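Local coordinates for protein pyruvate kinase (Toxoplasma gondii, PDB 3GG8) that catalyses, as a pyruvate kinase, the last step of glycolysis, transferring the phosphoryl group of phosphoenolpyruvate to ADP to give pyruvate and ATP, at residues Pro434-Ser439 with Gly453-Gln458; Thr341-Leu346 with Leu448-Gly453. One frame throughout, in Å; residues are numbered along the deposited sequence.

How the interactions relate
Followed from the N terminus, the chain first lays down T341-L346, which carries the eighth and last strand of the (beta/alpha)8 barrel and the two residues leading into it, then P434-S439 of the alpha/beta domain, then L448-G453 and G453-Q458, which run into each other at G453. Interaction 1 closes a short loop of 13 residues, the beta-alpha-beta unit through helix 442-447. Interaction 2 spans 101 residues and ties that unit back to the barrel. Because P434-S439 falls between the two partners of interaction 2 while G453-Q458 extends beyond them, the contacts cross instead of nesting. Their centres lie about 13 Å apart, and they also touch directly, with A437 CB 3.9 Å from L448 CD2.

Interaction 1. Residues Pro434-Ser439 with Gly453-Gln458; sequences PILALS and GVTTMQ
I435 and V454 open a parallel strand pairing that continues in step to S439 and Q458; the two strand axes approach to 4.7 Å with 29° between their directions. The backbone evidence is a zigzag of hydrogen bonds among odd-numbered residues, starting at G453 just before its strand. I435 N donates to G453 O, T455 N to I435 O, A437 N to T455 O and M457 N to A437 O, all at 2.9 to 3.0 Å. The last, S439 N to M457 O at 3.5 Å, is weak.

Apolar contacts lie on both faces. On that of I435, A437 and V454, which helix 421-427 packs against, A437 CB meets V454 CG1 at 3.8 Å. On the other, M457 CB touches two leucine methyls side by side against it, L436 CD1 and L438 CD2, each at 3.7 Å. With CG anti to the backbone N (chi1 -176°) and the chain extended beyond it, M457 runs alongside L438 toward helix 465-478.

Within this chain 454-458 is an edge strand, so 435-439 is its one strand neighbour there and these bonds fix its register. S439, T456 and Q458 lie against helix 442-447, where T456 OG1 is buried without a partner in the model.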
loop_
_atom_site.group_PDB
_atom_site.type_symbol
_atom_site.label_atom_id
_atom_site.label_comp_id
_atom_site.label_asym_id
_atom_site.label_seq_id
_atom_site.Cartn_x
_atom_site.Cartn_y
_atom_site.Cartn_z
ATOM N N PRO C 434 12.208 21.924 -7.884
ATOM C CA PRO C 434 13.484 22.504 -7.481
ATOM C C PRO C 434 13.450 22.977 -6.034
ATOM O O PRO C 434 12.409 23.430 -5.564
ATOM C CB PRO C 434 13.607 23.716 -8.396
ATOM C CG PRO C 434 12.811 23.366 -9.595
ATOM C CD PRO C 434 11.643 22.629 -9.048
ATOM N N ILE C 435 14.576 22.859 -5.332
ATOM C CA ILE C 435 14.704 23.380 -3.974
ATOM C C ILE C 435 15.613 24.607 -4.017
ATOM O O ILE C 435 16.714 24.541 -4.551
ATOM C CB ILE C 435 15.279 22.311 -2.992
ATOM C CG1 ILE C 435 14.451 21.012 -3.050
ATOM C CG2 ILE C 435 15.363 22.858 -1.563
ATOM C CD1 ILE C 435 15.204 19.784 -2.532
ATOM N N LEU C 436 15.129 25.737 -3.502
ATOM C CA LEU C 436 15.971 26.903 -3.330
ATOM C C LEU C 436 16.248 27.083 -1.842
ATOM O O LEU C 436 15.363 27.442 -1.065
ATOM C CB LEU C 436 15.332 28.143 -3.964
ATOM C CG LEU C 436 16.017 29.516 -3.841
ATOM C CD1 LEU C 436 17.448 29.567 -4.408
ATOM C CD2 LEU C 436 15.126 30.579 -4.517
ATOM N N ALA C 437 17.474 26.764 -1.456
ATOM C CA ALA C 437 17.933 26.927 -0.091
ATOM C C ALA C 437 18.365 28.373 0.154
ATOM O O ALA C 437 19.229 28.904 -0.560
ATOM C CB ALA C 437 19.070 25.976 0.183
ATOM N N LEU C 438 17.760 29.005 1.162
ATOM C CA LEU C 438 18.068 30.403 1.533
ATOM C C LEU C 438 18.759 30.431 2.879
ATOM O O LEU C 438 18.280 29.820 3.842
ATOM C CB LEU C 438 16.799 31.249 1.579
ATOM C CG LEU C 438 15.905 31.248 0.327
ATOM C CD1 LEU C 438 14.524 31.794 0.660
ATOM C CD2 LEU C 438 16.537 32.043 -0.816
ATOM N N SER C 439 19.893 31.126 2.950
ATOM C CA SER C 439 20.735 31.071 4.133
ATOM C C SER C 439 21.562 32.346 4.289
ATOM O O SER C 439 21.984 32.953 3.311
ATOM C CB SER C 439 21.648 29.842 4.059
ATOM O OG SER C 439 22.263 29.567 5.303
ATOM N N GLY C 453 19.467 18.475 -6.180
ATOM C CA GLY C 453 18.140 19.049 -6.237
ATOM C C GLY C 453 18.071 20.420 -5.613
ATOM O O GLY C 453 17.031 21.083 -5.674
ATOM N N VAL C 454 19.175 20.825 -4.990
ATOM C CA VAL C 454 19.283 22.114 -4.323
ATOM C C VAL C 454 20.049 23.118 -5.177
ATOM O O VAL C 454 21.104 22.800 -5.701
ATOM C CB VAL C 454 19.965 21.964 -2.918
ATOM C CG1 VAL C 454 20.234 23.329 -2.262
ATOM C CG2 VAL C 454 19.099 21.127 -2.002
ATOM N N THR C 455 19.482 24.316 -5.360
ATOM C CA THR C 455 20.297 25.480 -5.689
ATOM C C THR C 455 20.205 26.475 -4.530
ATOM O O THR C 455 19.393 26.335 -3.623
ATOM C CB THR C 455 19.971 26.155 -7.040
ATOM O OG1 THR C 455 18.762 26.909 -6.932
ATOM C CG2 THR C 455 19.875 25.132 -8.178
ATOM N N THR C 456 21.043 27.487 -4.563
ATOM C CA THR C 456 21.361 28.189 -3.354
ATOM C C THR C 456 21.226 29.683 -3.615
ATOM O O THR C 456 21.474 30.129 -4.722
ATOM C CB THR C 456 22.763 27.705 -2.914
ATOM O OG1 THR C 456 22.696 27.050 -1.632
ATOM C CG2 THR C 456 23.805 28.768 -2.976
ATOM N N MET C 457 20.740 30.431 -2.622
ATOM C CA MET C 457 20.771 31.895 -2.650
ATOM C C MET C 457 21.162 32.411 -1.255
ATOM O O MET C 457 20.406 32.230 -0.291
ATOM C CB MET C 457 19.413 32.467 -3.094
ATOM C CG MET C 457 19.343 33.979 -3.265
ATOM S SD MET C 457 17.681 34.565 -3.715
ATOM C CE MET C 457 17.910 36.330 -3.555
ATOM N N GLN C 458 22.332 33.052 -1.150
ATOM C CA GLN C 458 22.723 33.699 0.107
ATOM C C GLN C 458 21.858 34.917 0.387
ATOM O O GLN C 458 21.483 35.660 -0.517
ATOM C CB GLN C 458 24.214 34.061 0.168
ATOM C CG GLN C 458 24.673 34.421 1.602
ATOM C CD GLN C 458 26.155 34.733 1.746
ATOM O OE1 GLN C 458 27.001 34.092 1.128
ATOM N NE2 GLN C 458 26.475 35.700 2.603
#

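Interaction 2. Residues Thr341-Leu346 with Leu448-Gly453; sequences TDCVML and LQVIRG
The amino-terminal end of strand 343-346, the eighth strand of the pyruvate kinase (beta/alpha)8 barrel, meets the turn that precedes edge strand 454-458 of the alpha/beta domain: R452 reaches T341, D342 takes the R452 amide, and C343 packs on V450. This is an interdomain contact, with all six touching residues buried.

R452 closes a fork on T341 O, with NE and NH2 both donating to that one oxygen, at 3.1 and 3.0 Å respectively. The oxygen lies in the guanidinium plane, at its edge, and both nitrogens are tilted from the carbonyl plane on the same face. A bend at chi3 (-80°) turns the end of the arginine to this oxygen, and NH2 also bonds V337 O in helix 327-339, so the group bridges the end of that helix and the start of the strand.

D342 works through its carboxylate on the main chain. Its OD1 accepts R452 N at 3.3 Å through the anti lone pair, nearly straight at 164°, while OD2 takes the amide of V309. The carboxylate thus joins barrel strand 309-312 to the turn before 454-458. Its approach to R452 is by the amide, since OD1 stays 5.8 Å from R452 NE; OD1 also has a long, weak ion pair with R430.

Beside these polar bonds, the C343 sulfur lies against V450, the last residue of the 3-10 turn 448-450. A chi1 of -53° keeps SG on the backbone-N side, where it packs 3.8 Å from V450 CG2, with V450 O a packing neighbour 3.3 Å from SG.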
loop_
_atom_site.group_PDB
_atom_site.type_symbol
_atom_site.label_atom_id
_atom_site.label_comp_id
_atom_site.label_asym_id
_atom_site.label_seq_id
_atom_site.Cartn_x
_atom_site.Cartn_y
_atom_site.Cartn_z
ATOM N N THR C 341 22.869 9.031 -6.576
ATOM C CA THR C 341 24.040 9.822 -6.190
ATOM C C THR C 341 23.746 11.324 -6.105
ATOM O O THR C 341 22.971 11.848 -6.898
ATOM C CB THR C 341 25.261 9.562 -7.139
ATOM O OG1 THR C 341 26.468 9.999 -6.493
ATOM C CG2 THR C 341 25.089 10.293 -8.475
ATOM N N ASP C 342 24.372 12.000 -5.141
ATOM C CA ASP C 342 24.224 13.436 -4.999
ATOM C C ASP C 342 25.110 14.141 -5.987
ATOM O O ASP C 342 24.679 15.124 -6.607
ATOM C CB ASP C 342 24.557 13.900 -3.576
ATOM C CG ASP C 342 23.466 13.537 -2.580
ATOM O OD1 ASP C 342 22.491 14.311 -2.445
ATOM O OD2 ASP C 342 23.576 12.467 -1.942
ATOM N N CYS C 343 26.353 13.641 -6.112
ATOM C CA CYS C 343 27.380 14.196 -6.996
ATOM C C CYS C 343 27.999 13.158 -7.921
ATOM O O CYS C 343 28.113 11.972 -7.592
ATOM C CB CYS C 343 28.516 14.843 -6.203
ATOM S SG CYS C 343 28.021 16.068 -4.969
ATOM N N VAL C 344 28.395 13.637 -9.095
ATOM C CA VAL C 344 29.240 12.895 -10.020
ATOM C C VAL C 344 30.545 13.690 -10.172
ATOM O O VAL C 344 30.533 14.925 -10.165
ATOM C CB VAL C 344 28.525 12.649 -11.374
ATOM C CG1 VAL C 344 27.499 11.525 -11.237
ATOM C CG2 VAL C 344 27.853 13.934 -11.880
ATOM N N MET C 345 31.673 12.988 -10.269
ATOM C CA MET C 345 32.965 13.653 -10.216
ATOM C C MET C 345 33.819 13.385 -11.437
ATOM O O MET C 345 33.904 12.238 -11.906
ATOM C CB MET C 345 33.732 13.256 -8.958
ATOM C CG MET C 345 35.024 14.030 -8.762
ATOM S SD MET C 345 35.836 13.497 -7.257
ATOM C CE MET C 345 37.121 12.440 -7.887
ATOM N N LEU C 346 34.411 14.469 -11.947
ATOM C CA LEU C 346 35.401 14.423 -13.006
ATOM C C LEU C 346 36.795 14.549 -12.405
ATOM O O LEU C 346 37.050 15.383 -11.499
ATOM C CB LEU C 346 35.140 15.512 -14.059
ATOM C CG LEU C 346 33.800 15.355 -14.822
ATOM C CD1 LEU C 346 33.428 16.607 -15.640
ATOM C CD2 LEU C 346 33.746 14.086 -15.700
ATOM N N LEU C 448 26.141 23.187 0.710
ATOM C CA LEU C 448 24.934 22.773 0.005
ATOM C C LEU C 448 25.152 22.529 -1.482
ATOM O O LEU C 448 24.248 22.059 -2.172
ATOM C CB LEU C 448 23.849 23.841 0.213
ATOM C CG LEU C 448 22.692 23.666 1.210
ATOM C CD1 LEU C 448 22.823 22.512 2.200
ATOM C CD2 LEU C 448 22.416 24.981 1.913
ATOM N N GLN C 449 26.346 22.836 -1.976
ATOM C CA GLN C 449 26.649 22.692 -3.403
ATOM C C GLN C 449 26.824 21.219 -3.760
ATOM O O GLN C 449 26.995 20.861 -4.918
ATOM C CB GLN C 449 27.913 23.475 -3.762
ATOM C CG GLN C 449 27.811 24.971 -3.490
ATOM C CD GLN C 449 26.675 25.629 -4.242
ATOM O OE1 GLN C 449 26.509 25.432 -5.454
ATOM N NE2 GLN C 449 25.897 26.436 -3.533
ATOM N N VAL C 450 26.731 20.387 -2.730
ATOM C CA VAL C 450 26.991 18.959 -2.801
ATOM C C VAL C 450 25.675 18.131 -2.685
ATOM O O VAL C 450 25.692 16.898 -2.717
ATOM C CB VAL C 450 28.105 18.665 -1.729
ATOM C CG1 VAL C 450 27.705 17.691 -0.708
ATOM C CG2 VAL C 450 29.472 18.386 -2.376
ATOM N N ILE C 451 24.540 18.840 -2.604
ATOM C CA ILE C 451 23.211 18.248 -2.390
ATOM C C ILE C 451 22.393 18.238 -3.710
ATOM O O ILE C 451 22.093 19.297 -4.258
ATOM C CB ILE C 451 22.389 19.031 -1.288
ATOM C CG1 ILE C 451 23.190 19.258 0.008
ATOM C CG2 ILE C 451 21.074 18.313 -0.945
ATOM C CD1 ILE C 451 23.768 17.980 0.646
ATOM N N ARG C 452 22.030 17.043 -4.206
ATOM C CA ARG C 452 21.178 16.931 -5.392
ATOM C C ARG C 452 19.834 17.651 -5.208
ATOM O O ARG C 452 19.157 17.470 -4.205
ATOM C CB ARG C 452 20.931 15.466 -5.785
ATOM C CG ARG C 452 20.340 15.333 -7.179
ATOM C CD ARG C 452 19.435 14.129 -7.400
ATOM N NE ARG C 452 20.192 12.921 -7.630
ATOM C CZ ARG C 452 19.749 11.832 -8.256
ATOM N NH1 ARG C 452 18.529 11.758 -8.769
ATOM N NH2 ARG C 452 20.560 10.810 -8.375
ATOM N N GLY C 453 19.467 18.475 -6.180
ATOM C CA GLY C 453 18.140 19.049 -6.237
ATOM C C GLY C 453 18.071 20.420 -5.613
ATOM O O GLY C 453 17.031 21.083 -5.674
#